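Local coordinates for NAD nucleotidase (Haemophilus influenzae, PDB 3ZU0), which degrades NAD to adenosine and nicotinamide riboside, acting as both a pyrophosphatase and a 5'-nucleotidase with greatest activity on AMP, at residues K9-S14 and D149-A154; N50-K55 and L332-A337; K400-T405 and R508-T513; N424-F429 and E547-F552. All coordinates share one frame; numbering follows the deposited sequence.

Interaction 1 (K9-S14 and D149-A154); sequences KAVELS and DGEKIA
The carboxylate of E151 lies flat against the backbone of K9, whose N stands almost straight above E151 CD at 3.5 Å, while K9 O sits farther off-centre over that same face. Its OE2 has partners elsewhere: a salt bridge with K197 and a hydrogen bond with H8. This is where the two sheets of the calcineurin-like phosphoesterase domain come together at one end. Strand 11-18 belongs to one sheet, and strand 151-159 belongs to the second, following strand 143-148 after a tight hairpin turn in which D149 and G150 both have positive phi. No hydrogen bond joins the two segments; they meet by side-chain packing and by the E151 side chain lying against the K9 backbone. V11 does most of the apolar work. With CG1 beside its own backbone N (chi1 -65°), that methyl reaches E151 CB at 3.6 Å, the two side chains crossing at about a right angle, and it also approaches D149 CB at 4.1 Å. D149 is itself tied by OD2 to N62. Deeper in, V11 CG2 faces I153 CD1 at 4.5 Å. At the solvent side K9 passes beside the turn before its end leads off, its CD 3.8 Å from D149 O.

Interaction 2 (N50-K55 and L332-A337); sequences NAKLNK and LDDHDA
K55 swings its CG beside its own backbone N (chi1 -72°) and folds at chi3 (-79°), which drops the ammonium onto the carboxylate of D334. The resulting salt bridge is short, with K55 NZ 2.6 Å from D334 OD1, and it uses the anti lone pair of that oxygen. The other oxygen, OD2, is hydrogen-bonded to S331, as is K52 NZ, which lies 4.3 Å from D334 OD1, near enough for attraction although beyond a salt bridge. Between D334 and D336, A51 presses its methyl on the chain itself: A51 CB meets H335 C at 3.4 Å and D336 CB at 3.9 Å. At the far end N54 and D336 communicate through water, with amide and carboxylate planes nearly perpendicular. One water accepts from N54 ND2 at 3.0 Å and donates to D336 OD2 at 2.9 Å; a second donates to D336 OD1 and is held only weakly by N54 ND2. D336 is the N-cap of helix 337-353, and its OD2 also bonds T339, which N50 ND2 grips in turn. The contact thus fastens helix 46-59 of the phosphoesterase domain to the turn that launches helix 337-353. Two lysines beside D334 and a helix start beside D336 probably both favour ionised carboxylates, so D334 would pair with the lysines of helix 46-59 while D336 serves the start of its own helix.

Interaction 3 (K400-T405 and R508-T513); sequences KTVDLT and RYLVGT
D403 takes both polar atoms of the L510 backbone. Its N donates to L510 O at 2.9 Å with a somewhat bent N-H...O angle of 145°, and its OD2 accepts from L510 N at 3.0 Å in a nearly straight bond of 169°, through the anti lone pair. The aspartate can do both because its CG lies beside its own N (chi1 -69°), which brings carboxylate and N-H to the same residue. Next to it, V402 O is satisfied by K495. Farther along, the backbones become neighbouring parallel strands, 404-408 and 508-514, of the mixed five-stranded sheet in the C-terminal domain. There G512 N donates to L404 O, an acceptor whose position is somewhat doubtful. G512 is also backbone-bonded to I406, and a CA-H...O contact from T405 CA to G512 O at 3.0 Å supplements this. T405 OG1 turns instead to A392 O in helix 386-398. Y509, V511 and T513 bond by their backbones to strand 435-442, the next strand of the sheet. The L404 and V511 side chains extend together on one face of the sheet, CD2 of L404 3.8 Å from CG2 of V511. V402 crosses L510 at about a right angle, its CG2 3.9 Å from L510 CG, and L510 CD2 rests 3.5 Å from T401 O.

Interaction 4 (N424-F429 and E547-F552); sequences NDAYTF and ESFIKF
D425 O is gripped by two backbone donors, F429 N and T428 N, each at 2.9 Å, and the ring of F429 roofs it over: the oxygen lies 3.2 Å from the ring plane, offset toward the rim. F429 in turn carries one end of the contact, where its CD2 meets F549 CZ at 4.0 Å. Here CZ arrives at the edge of the F429 ring, near its plane, and the two rings stand 77° apart with centroids 6.0 Å from each other. F549 reaches across because its CG is anti to its own backbone N (chi1 171°), and A426 CB then sits at the edge of its ring, 3.8 Å from CD2. This is helix-on-helix packing in the C-terminal half of the protein: the segments of helices 423-429 and 545-555 run at 133° to each other, their axes 9.6 Å apart at closest approach. A small residue, A426, lies at the point where the backbones come nearest, its CB wedged against I550 CG1 at 3.6 Å. On the other flank Y427 crosses I550 at about a right angle, with CE2 3.9 Å from CD1, while its hydroxyl extends beyond to the carboxylate of E547. Y427 also meets the F423 ring and touches L76 and T79 of helix 76-79, and the backbone of F429 is hydrogen-bonded to R413, a probable substrate-binding residue.

The four contacts fall into two pairs, one in the phosphoesterase part and one in the C-terminal part of the chain. Interactions 1 and 2 alternate along the chain and have nearest atoms about 8 Å apart, while interactions 3 and 4, also interleaved in sequence, come within about 7 Å. Between the pairs, the greatest separation of centres is about 62 Å, for interactions 1 and 3, whereas interactions 2 and 4 approach to about 22 Å between nearest atoms. Neither contact of the first pair lies near the zinc or substrate sites. The second pair is closer to the bound adenosine nucleotide analogue, whose distance is about 11 Å from the side chain of F429 in interaction 4 and about 13 Å from that of T405 in interaction 3.

Interaction 1 (K9-S14 and D149-A154)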
loop_
_atom_site.group_PDB
_atom_site.type_symbol
_atom_site.label_atom_id
_atom_site.label_comp_id
_atom_site.label_asym_id
_atom_site.label_seq_id
_atom_site.Cartn_x
_atom_site.Cartn_y
_atom_site.Cartn_z
ATOM N N LYS A 9 -32.649 -8.174 5.677
ATOM C CA LYS A 9 -33.684 -8.396 4.669
ATOM C C LYS A 9 -33.060 -8.404 3.272
ATOM O O LYS A 9 -31.993 -7.835 3.060
ATOM C CB LYS A 9 -34.722 -7.273 4.702
ATOM C CG LYS A 9 -34.959 -6.654 6.056
ATOM C CD LYS A 9 -36.070 -5.615 5.985
ATOM C CE LYS A 9 -36.752 -5.455 7.338
ATOM N NZ LYS A 9 -37.336 -6.751 7.827
ATOM N N ALA A 10 -33.748 -9.038 2.328
ATOM C CA ALA A 10 -33.370 -8.990 0.922
ATOM C C ALA A 10 -33.754 -7.643 0.311
ATOM O O ALA A 10 -34.798 -7.085 0.642
ATOM C CB ALA A 10 -34.037 -10.121 0.162
ATOM N N VAL A 11 -32.909 -7.123 -0.573
ATOM C CA VAL A 11 -33.214 -5.872 -1.266
ATOM C C VAL A 11 -32.813 -5.952 -2.726
ATOM O O VAL A 11 -31.937 -6.721 -3.105
ATOM C CB VAL A 11 -32.494 -4.655 -0.656
ATOM C CG1 VAL A 11 -32.990 -4.384 0.759
ATOM C CG2 VAL A 11 -30.990 -4.860 -0.670
ATOM N N GLU A 12 -33.474 -5.153 -3.547
ATOM C CA GLU A 12 -33.117 -5.054 -4.947
ATOM C C GLU A 12 -32.681 -3.631 -5.253
ATOM O O GLU A 12 -33.296 -2.680 -4.784
ATOM C CB GLU A 12 -34.297 -5.457 -5.837
ATOM C CG GLU A 12 -33.977 -5.320 -7.310
ATOM C CD GLU A 12 -34.854 -6.177 -8.189
ATOM O OE1 GLU A 12 -35.732 -6.888 -7.649
ATOM O OE2 GLU A 12 -34.657 -6.129 -9.426
ATOM N N LEU A 13 -31.609 -3.501 -6.033
ATOM C CA LEU A 13 -31.040 -2.204 -6.389
ATOM C C LEU A 13 -31.015 -2.080 -7.899
ATOM O O LEU A 13 -30.832 -3.076 -8.608
ATOM C CB LEU A 13 -29.602 -2.120 -5.883
ATOM C CG LEU A 13 -29.143 -0.923 -5.060
ATOM C CD1 LEU A 13 -29.950 -0.829 -3.790
ATOM C CD2 LEU A 13 -27.669 -1.094 -4.733
ATOM N N SER A 14 -31.182 -0.860 -8.396
ATOM C CA SER A 14 -31.051 -0.615 -9.820
ATOM C C SER A 14 -29.856 0.308 -10.049
ATOM O O SER A 14 -29.936 1.518 -9.839
ATOM C CB SER A 14 -32.349 -0.025 -10.395
ATOM O OG SER A 14 -33.414 -0.973 -10.268
ATOM N N ASP A 149 -34.876 0.080 1.651
ATOM C CA ASP A 149 -35.885 -0.798 2.229
ATOM C C ASP A 149 -35.437 -1.375 3.583
ATOM O O ASP A 149 -35.603 -2.573 3.842
ATOM C CB ASP A 149 -36.251 -1.915 1.231
ATOM C CG ASP A 149 -36.817 -1.371 -0.085
ATOM O OD1 ASP A 149 -37.579 -0.378 -0.046
ATOM O OD2 ASP A 149 -36.504 -1.934 -1.165
ATOM N N GLY A 150 -34.863 -0.520 4.431
ATOM C CA GLY A 150 -34.425 -0.916 5.762
ATOM C C GLY A 150 -32.953 -1.317 5.860
ATOM O O GLY A 150 -32.259 -0.977 6.827
ATOM N N GLU A 151 -32.475 -2.030 4.843
ATOM C CA GLU A 151 -31.128 -2.599 4.817
ATOM C C GLU A 151 -30.026 -1.569 4.552
ATOM O O GLU A 151 -30.195 -0.676 3.730
ATOM C CB GLU A 151 -31.061 -3.670 3.734
ATOM C CG GLU A 151 -31.332 -5.079 4.223
ATOM C CD GLU A 151 -30.349 -5.533 5.286
ATOM O OE1 GLU A 151 -30.599 -5.256 6.473
ATOM O OE2 GLU A 151 -29.323 -6.166 4.938
ATOM N N LYS A 152 -28.897 -1.706 5.244
ATOM C CA LYS A 152 -27.709 -0.894 4.956
ATOM C C LYS A 152 -26.884 -1.459 3.805
ATOM O O LYS A 152 -26.562 -2.657 3.766
ATOM C CB LYS A 152 -26.809 -0.764 6.183
ATOM C CG LYS A 152 -27.429 -0.058 7.384
ATOM C CD LYS A 152 -26.326 0.328 8.370
ATOM C CE LYS A 152 -26.752 0.128 9.810
ATOM N NZ LYS A 152 -25.595 0.323 10.745
ATOM N N ILE A 153 -26.543 -0.581 2.864
ATOM C CA ILE A 153 -25.648 -0.912 1.761
ATOM C C ILE A 153 -24.461 0.051 1.819
ATOM O O ILE A 153 -24.647 1.239 2.056
ATOM C CB ILE A 153 -26.355 -0.763 0.387
ATOM C CG1 ILE A 153 -27.527 -1.750 0.268
ATOM C CG2 ILE A 153 -25.364 -0.991 -0.754
ATOM C CD1 ILE A 153 -28.773 -1.334 0.999
ATOM N N ALA A 154 -23.246 -0.449 1.636
ATOM C CA ALA A 154 -22.082 0.429 1.645
ATOM C C ALA A 154 -21.510 0.592 0.236
ATOM O O ALA A 154 -21.537 -0.337 -0.572
ATOM C CB ALA A 154 -21.006 -0.089 2.599
#

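Interaction 2 (N50-K55 and L332-A337)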
loop_
_atom_site.group_PDB
_atom_site.type_symbol
_atom_site.label_atom_id
_atom_site.label_comp_id
_atom_site.label_asym_id
_atom_site.label_seq_id
_atom_site.Cartn_x
_atom_site.Cartn_y
_atom_site.Cartn_z
ATOM N N ASN A 50 -27.909 12.255 -19.595
ATOM C CA ASN A 50 -28.829 12.714 -18.550
ATOM C C ASN A 50 -30.290 12.333 -18.818
ATOM O O ASN A 50 -31.020 11.972 -17.899
ATOM C CB ASN A 50 -28.678 14.211 -18.295
ATOM C CG ASN A 50 -27.407 14.544 -17.533
ATOM O OD1 ASN A 50 -26.803 13.664 -16.912
ATOM N ND2 ASN A 50 -27.001 15.824 -17.555
ATOM N N ALA A 51 -30.714 12.411 -20.075
ATOM C CA ALA A 51 -32.075 12.028 -20.442
ATOM C C ALA A 51 -32.353 10.556 -20.127
ATOM O O ALA A 51 -33.383 10.211 -19.550
ATOM C CB ALA A 51 -32.313 12.305 -21.919
ATOM N N LYS A 52 -31.431 9.684 -20.520
ATOM C CA LYS A 52 -31.598 8.253 -20.278
ATOM C C LYS A 52 -31.566 7.964 -18.782
ATOM O O LYS A 52 -32.344 7.155 -18.280
ATOM C CB LYS A 52 -30.507 7.460 -21.007
ATOM C CG LYS A 52 -30.779 5.968 -21.069
ATOM C CD LYS A 52 -32.123 5.699 -21.720
ATOM C CE LYS A 52 -32.316 4.236 -22.055
ATOM N NZ LYS A 52 -33.552 4.087 -22.896
ATOM N N LEU A 53 -30.665 8.625 -18.062
ATOM C CA LEU A 53 -30.599 8.434 -16.615
ATOM C C LEU A 53 -31.916 8.871 -15.977
ATOM O O LEU A 53 -32.455 8.179 -15.134
ATOM C CB LEU A 53 -29.415 9.176 -15.985
ATOM C CG LEU A 53 -28.010 8.599 -16.194
ATOM C CD1 LEU A 53 -26.960 9.504 -15.558
ATOM C CD2 LEU A 53 -27.939 7.197 -15.609
ATOM N N ASN A 54 -32.441 10.013 -16.394
ATOM C CA ASN A 54 -33.711 10.497 -15.831
ATOM C C ASN A 54 -34.891 9.569 -16.089
ATOM O O ASN A 54 -35.714 9.345 -15.207
ATOM C CB ASN A 54 -34.055 11.900 -16.358
ATOM C CG ASN A 54 -33.105 12.955 -15.858
ATOM O OD1 ASN A 54 -32.381 12.751 -14.873
ATOM N ND2 ASN A 54 -33.098 14.097 -16.526
ATOM N N LYS A 55 -34.983 9.053 -17.311
ATOM C CA LYS A 55 -36.038 8.112 -17.671
ATOM C C LYS A 55 -35.913 6.769 -16.941
ATOM O O LYS A 55 -36.879 6.263 -16.372
ATOM C CB LYS A 55 -36.064 7.898 -19.193
ATOM C CG LYS A 55 -36.604 9.105 -19.960
ATOM C CD LYS A 55 -36.803 8.798 -21.442
ATOM C CE LYS A 55 -35.476 8.863 -22.201
ATOM N NZ LYS A 55 -35.667 8.764 -23.676
ATOM N N LEU A 332 -32.189 5.347 -28.957
ATOM C CA LEU A 332 -32.130 6.393 -29.985
ATOM C C LEU A 332 -32.655 7.749 -29.553
ATOM O O LEU A 332 -33.741 7.865 -28.981
ATOM C CB LEU A 332 -32.875 5.954 -31.247
ATOM C CG LEU A 332 -32.296 4.725 -31.949
ATOM C CD1 LEU A 332 -33.241 4.254 -33.036
ATOM C CD2 LEU A 332 -30.925 5.033 -32.501
ATOM N N ASP A 333 -31.871 8.778 -29.847
ATOM C CA ASP A 333 -32.320 10.171 -29.727
ATOM C C ASP A 333 -32.803 10.612 -28.343
ATOM O O ASP A 333 -33.706 11.434 -28.239
ATOM C CB ASP A 333 -33.416 10.481 -30.758
ATOM C CG ASP A 333 -32.932 10.354 -32.189
ATOM O OD1 ASP A 333 -31.776 10.729 -32.486
ATOM O OD2 ASP A 333 -33.723 9.877 -33.022
ATOM N N ASP A 334 -32.212 10.084 -27.280
ATOM C CA ASP A 334 -32.460 10.648 -25.964
ATOM C C ASP A 334 -31.900 12.076 -25.943
ATOM O O ASP A 334 -30.844 12.339 -26.517
ATOM C CB ASP A 334 -31.782 9.795 -24.884
ATOM C CG ASP A 334 -32.205 8.350 -24.948
ATOM O OD1 ASP A 334 -33.323 8.023 -24.500
ATOM O OD2 ASP A 334 -31.427 7.541 -25.476
ATOM N N HIS A 335 -32.612 12.993 -25.299
ATOM C CA HIS A 335 -32.089 14.347 -25.087
ATOM C C HIS A 335 -32.809 15.044 -23.923
ATOM O O HIS A 335 -34.001 14.850 -23.708
ATOM C CB HIS A 335 -32.142 15.184 -26.375
ATOM C CG HIS A 335 -33.534 15.527 -26.818
ATOM N ND1 HIS A 335 -34.070 16.790 -26.678
ATOM C CD2 HIS A 335 -34.499 14.771 -27.397
ATOM C CE1 HIS A 335 -35.304 16.799 -27.150
ATOM N NE2 HIS A 335 -35.592 15.583 -27.584
ATOM N N ASP A 336 -32.052 15.812 -23.148
ATOM C CA ASP A 336 -32.557 16.453 -21.943
ATOM C C ASP A 336 -32.494 17.958 -22.125
ATOM O O ASP A 336 -31.428 18.508 -22.402
ATOM C CB ASP A 336 -31.718 16.025 -20.738
ATOM C CG ASP A 336 -32.131 16.721 -19.455
ATOM O OD1 ASP A 336 -33.281 16.531 -19.015
ATOM O OD2 ASP A 336 -31.282 17.426 -18.853
ATOM N N ALA A 337 -33.635 18.623 -21.978
ATOM C CA ALA A 337 -33.695 20.062 -22.220
ATOM C C ALA A 337 -32.725 20.843 -21.345
ATOM O O ALA A 337 -31.992 21.696 -21.838
ATOM C CB ALA A 337 -35.119 20.579 -22.049
HETATM O O HOH W 1 -31.604 16.639 -16.034
HETATM O O HOH W 2 -35.135 14.087 -19.155
#

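Interaction 3 (K400-T405 and R508-T513)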
loop_
_atom_site.group_PDB
_atom_site.type_symbol
_atom_site.label_atom_id
_atom_site.label_comp_id
_atom_site.label_asym_id
_atom_site.label_seq_id
_atom_site.Cartn_x
_atom_site.Cartn_y
_atom_site.Cartn_z
ATOM N N LYS A 400 14.782 31.181 -26.604
ATOM C CA LYS A 400 15.978 31.730 -27.276
ATOM C C LYS A 400 17.403 31.223 -26.951
ATOM O O LYS A 400 18.208 31.022 -27.864
ATOM C CB LYS A 400 15.928 33.264 -27.220
ATOM C CG LYS A 400 14.665 33.843 -27.883
ATOM C CD LYS A 400 14.711 35.365 -28.012
ATOM C CE LYS A 400 14.473 36.037 -26.671
ATOM N NZ LYS A 400 13.158 35.635 -26.101
ATOM N N THR A 401 17.725 31.020 -25.678
ATOM C CA THR A 401 19.110 30.730 -25.275
ATOM C C THR A 401 19.415 29.249 -25.079
ATOM O O THR A 401 20.513 28.883 -24.662
ATOM C CB THR A 401 19.466 31.460 -23.959
ATOM O OG1 THR A 401 18.628 30.971 -22.903
ATOM C CG2 THR A 401 19.257 32.962 -24.100
ATOM N N VAL A 402 18.445 28.398 -25.386
ATOM C CA VAL A 402 18.549 26.970 -25.112
ATOM C C VAL A 402 19.317 26.227 -26.223
ATOM O O VAL A 402 19.244 26.614 -27.382
ATOM C CB VAL A 402 17.119 26.381 -24.901
ATOM C CG1 VAL A 402 17.019 25.005 -25.445
ATOM C CG2 VAL A 402 16.715 26.425 -23.422
ATOM N N ASP A 403 20.059 25.178 -25.866
ATOM C CA ASP A 403 20.760 24.349 -26.844
ATOM C C ASP A 403 19.877 23.284 -27.488
ATOM O O ASP A 403 20.213 22.736 -28.541
ATOM C CB ASP A 403 21.953 23.644 -26.202
ATOM C CG ASP A 403 23.066 24.607 -25.815
ATOM O OD1 ASP A 403 23.520 25.375 -26.689
ATOM O OD2 ASP A 403 23.472 24.601 -24.630
ATOM N N LEU A 404 18.732 23.006 -26.881
ATOM C CA LEU A 404 18.091 21.722 -27.126
ATOM C C LEU A 404 16.800 21.688 -26.342
ATOM O O LEU A 404 16.765 22.157 -25.210
ATOM C CB LEU A 404 19.069 20.692 -26.587
ATOM C CG LEU A 404 19.107 19.191 -26.457
ATOM C CD1 LEU A 404 20.490 18.897 -25.901
ATOM C CD2 LEU A 404 18.041 18.678 -25.520
ATOM N N THR A 405 15.730 21.177 -26.949
ATOM C CA THR A 405 14.475 20.965 -26.230
ATOM C C THR A 405 13.998 19.537 -26.414
ATOM O O THR A 405 14.267 18.921 -27.445
ATOM C CB THR A 405 13.329 21.866 -26.717
ATOM O OG1 THR A 405 13.092 21.621 -28.107
ATOM C CG2 THR A 405 13.626 23.331 -26.476
ATOM N N ARG A 508 28.214 20.598 -20.796
ATOM C CA ARG A 508 26.986 21.036 -20.146
ATOM C C ARG A 508 26.063 21.729 -21.148
ATOM O O ARG A 508 26.409 22.783 -21.697
ATOM C CB ARG A 508 27.288 22.025 -19.016
ATOM C CG ARG A 508 28.052 21.467 -17.840
ATOM C CD ARG A 508 27.132 20.882 -16.794
ATOM N NE ARG A 508 26.190 21.845 -16.221
ATOM C CZ ARG A 508 26.458 22.650 -15.194
ATOM N NH1 ARG A 508 27.658 22.638 -14.636
ATOM N NH2 ARG A 508 25.527 23.472 -14.724
ATOM N N TYR A 509 24.882 21.155 -21.365
ATOM C CA TYR A 509 23.908 21.748 -22.277
ATOM C C TYR A 509 22.768 22.423 -21.521
ATOM O O TYR A 509 22.338 21.941 -20.465
ATOM C CB TYR A 509 23.336 20.684 -23.205
ATOM C CG TYR A 509 24.349 19.998 -24.085
ATOM C CD1 TYR A 509 24.731 20.550 -25.302
ATOM C CD2 TYR A 509 24.910 18.781 -23.711
ATOM C CE1 TYR A 509 25.653 19.907 -26.124
ATOM C CE2 TYR A 509 25.833 18.133 -24.525
ATOM C CZ TYR A 509 26.203 18.702 -25.727
ATOM O OH TYR A 509 27.117 18.057 -26.530
ATOM N N LEU A 510 22.274 23.533 -22.067
ATOM C CA LEU A 510 21.063 24.139 -21.559
ATOM C C LEU A 510 19.895 23.457 -22.264
ATOM O O LEU A 510 19.744 23.558 -23.485
ATOM C CB LEU A 510 21.037 25.649 -21.809
ATOM C CG LEU A 510 19.895 26.385 -21.099
ATOM C CD1 LEU A 510 19.981 26.177 -19.590
ATOM C CD2 LEU A 510 19.851 27.887 -21.423
ATOM N N VAL A 511 19.076 22.753 -21.492
ATOM C CA VAL A 511 17.990 21.967 -22.055
ATOM C C VAL A 511 16.639 22.568 -21.701
ATOM O O VAL A 511 16.368 22.886 -20.544
ATOM C CB VAL A 511 18.074 20.495 -21.578
ATOM C CG1 VAL A 511 16.836 19.688 -22.011
ATOM C CG2 VAL A 511 19.346 19.859 -22.106
ATOM N N GLY A 512 15.788 22.721 -22.709
ATOM C CA GLY A 512 14.434 23.190 -22.492
ATOM C C GLY A 512 13.430 22.053 -22.593
ATOM O O GLY A 512 13.628 21.107 -23.344
ATOM N N THR A 513 12.347 22.147 -21.833
ATOM C CA THR A 513 11.312 21.114 -21.842
ATOM C C THR A 513 10.064 21.658 -21.153
ATOM O O THR A 513 10.014 22.839 -20.835
ATOM C CB THR A 513 11.816 19.816 -21.184
ATOM O OG1 THR A 513 10.867 18.756 -21.400
ATOM C CG2 THR A 513 12.112 20.017 -19.677
#

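Interaction 4 (N424-F429 and E547-F552)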
loop_
_atom_site.group_PDB
_atom_site.type_symbol
_atom_site.label_atom_id
_atom_site.label_comp_id
_atom_site.label_asym_id
_atom_site.label_seq_id
_atom_site.Cartn_x
_atom_site.Cartn_y
_atom_site.Cartn_z
ATOM N N ASN A 424 -8.441 27.710 -30.872
ATOM C CA ASN A 424 -8.871 26.419 -30.338
ATOM C C ASN A 424 -7.915 25.281 -30.718
ATOM O O ASN A 424 -7.690 24.379 -29.930
ATOM C CB ASN A 424 -10.293 26.088 -30.780
ATOM C CG ASN A 424 -11.324 26.887 -30.021
ATOM O OD1 ASN A 424 -10.994 27.858 -29.344
ATOM N ND2 ASN A 424 -12.562 26.486 -30.115
ATOM N N ASP A 425 -7.353 25.340 -31.921
ATOM C CA ASP A 425 -6.333 24.378 -32.319
ATOM C C ASP A 425 -5.189 24.368 -31.313
ATOM O O ASP A 425 -4.746 23.310 -30.873
ATOM C CB ASP A 425 -5.786 24.682 -33.728
ATOM C CG ASP A 425 -6.798 24.398 -34.827
ATOM O OD1 ASP A 425 -7.673 23.524 -34.619
ATOM O OD2 ASP A 425 -6.727 25.053 -35.902
ATOM N N ALA A 426 -4.711 25.549 -30.945
ATOM C CA ALA A 426 -3.567 25.637 -30.042
ATOM C C ALA A 426 -3.834 24.866 -28.753
ATOM O O ALA A 426 -2.975 24.111 -28.270
ATOM C CB ALA A 426 -3.248 27.097 -29.734
ATOM N N TYR A 427 -5.028 25.069 -28.203
ATOM C CA TYR A 427 -5.440 24.415 -26.962
ATOM C C TYR A 427 -5.888 22.972 -27.154
ATOM O O TYR A 427 -6.104 22.266 -26.179
ATOM C CB TYR A 427 -6.501 25.257 -26.229
ATOM C CG TYR A 427 -5.851 26.466 -25.579
ATOM C CD1 TYR A 427 -5.253 26.369 -24.329
ATOM C CD2 TYR A 427 -5.775 27.683 -26.247
ATOM C CE1 TYR A 427 -4.623 27.458 -23.744
ATOM C CE2 TYR A 427 -5.152 28.773 -25.673
ATOM C CZ TYR A 427 -4.582 28.663 -24.425
ATOM O OH TYR A 427 -3.959 29.762 -23.864
ATOM N N THR A 428 -6.015 22.539 -28.406
ATOM C CA THR A 428 -6.269 21.129 -28.704
ATOM C C THR A 428 -4.927 20.392 -28.722
ATOM O O THR A 428 -4.790 19.320 -28.126
ATOM C CB THR A 428 -6.995 20.949 -30.058
ATOM O OG1 THR A 428 -8.312 21.498 -29.967
ATOM C CG2 THR A 428 -7.105 19.476 -30.456
ATOM N N PHE A 429 -3.939 20.979 -29.390
ATOM C CA PHE A 429 -2.581 20.411 -29.410
ATOM C C PHE A 429 -1.988 20.385 -28.000
ATOM O O PHE A 429 -1.353 19.412 -27.602
ATOM C CB PHE A 429 -1.639 21.232 -30.308
ATOM C CG PHE A 429 -2.167 21.498 -31.703
ATOM C CD1 PHE A 429 -3.180 20.727 -32.253
ATOM C CD2 PHE A 429 -1.636 22.538 -32.457
ATOM C CE1 PHE A 429 -3.655 20.996 -33.531
ATOM C CE2 PHE A 429 -2.098 22.812 -33.728
ATOM C CZ PHE A 429 -3.106 22.041 -34.273
ATOM N N GLU A 547 0.091 29.525 -24.897
ATOM C CA GLU A 547 0.269 30.948 -25.139
ATOM C C GLU A 547 1.542 31.202 -25.943
ATOM O O GLU A 547 1.536 31.953 -26.916
ATOM C CB GLU A 547 0.303 31.707 -23.808
ATOM C CG GLU A 547 -1.061 31.830 -23.145
ATOM C CD GLU A 547 -1.262 30.885 -21.940
ATOM O OE1 GLU A 547 -1.272 29.619 -22.117
ATOM O OE2 GLU A 547 -1.429 31.430 -20.812
ATOM N N SER A 548 2.624 30.545 -25.541
ATOM C CA SER A 548 3.906 30.620 -26.233
ATOM C C SER A 548 3.826 30.116 -27.678
ATOM O O SER A 548 4.477 30.665 -28.569
ATOM C CB SER A 548 4.957 29.824 -25.452
ATOM O OG SER A 548 6.078 29.492 -26.261
ATOM N N PHE A 549 3.038 29.066 -27.904
ATOM C CA PHE A 549 2.821 28.529 -29.245
ATOM C C PHE A 549 2.029 29.509 -30.127
ATOM O O PHE A 549 2.324 29.687 -31.301
ATOM C CB PHE A 549 2.092 27.182 -29.154
ATOM C CG PHE A 549 1.635 26.656 -30.478
ATOM C CD1 PHE A 549 2.524 26.012 -31.329
ATOM C CD2 PHE A 549 0.323 26.812 -30.881
ATOM C CE1 PHE A 549 2.107 25.540 -32.552
ATOM C CE2 PHE A 549 -0.092 26.341 -32.106
ATOM C CZ PHE A 549 0.798 25.703 -32.937
ATOM N N ILE A 550 1.018 30.138 -29.548
ATOM C CA ILE A 550 0.215 31.100 -30.262
ATOM C C ILE A 550 1.098 32.281 -30.662
ATOM O O ILE A 550 1.043 32.751 -31.796
ATOM C CB ILE A 550 -0.969 31.568 -29.408
ATOM C CG1 ILE A 550 -2.037 30.454 -29.338
ATOM C CG2 ILE A 550 -1.551 32.879 -29.954
ATOM C CD1 ILE A 550 -3.156 30.738 -28.333
ATOM N N LYS A 551 1.929 32.737 -29.733
ATOM C CA LYS A 551 2.888 33.793 -30.032
ATOM C C LYS A 551 3.823 33.370 -31.166
ATOM O O LYS A 551 4.072 34.143 -32.089
ATOM C CB LYS A 551 3.678 34.173 -28.776
ATOM C CG LYS A 551 4.765 35.197 -29.004
ATOM C CD LYS A 551 5.379 35.656 -27.679
ATOM C CE LYS A 551 6.727 36.347 -27.898
ATOM N NZ LYS A 551 6.651 37.408 -28.945
ATOM N N PHE A 552 4.320 32.134 -31.117
ATOM C CA PHE A 552 5.183 31.634 -32.183
ATOM C C PHE A 552 4.497 31.747 -33.543
ATOM O O PHE A 552 5.088 32.238 -34.502
ATOM C CB PHE A 552 5.594 30.180 -31.925
ATOM C CG PHE A 552 6.458 29.597 -33.013
ATOM C CD1 PHE A 552 5.885 29.061 -34.159
ATOM C CD2 PHE A 552 7.835 29.607 -32.901
ATOM C CE1 PHE A 552 6.667 28.533 -35.163
ATOM C CE2 PHE A 552 8.630 29.084 -33.899
ATOM C CZ PHE A 552 8.047 28.549 -35.037
#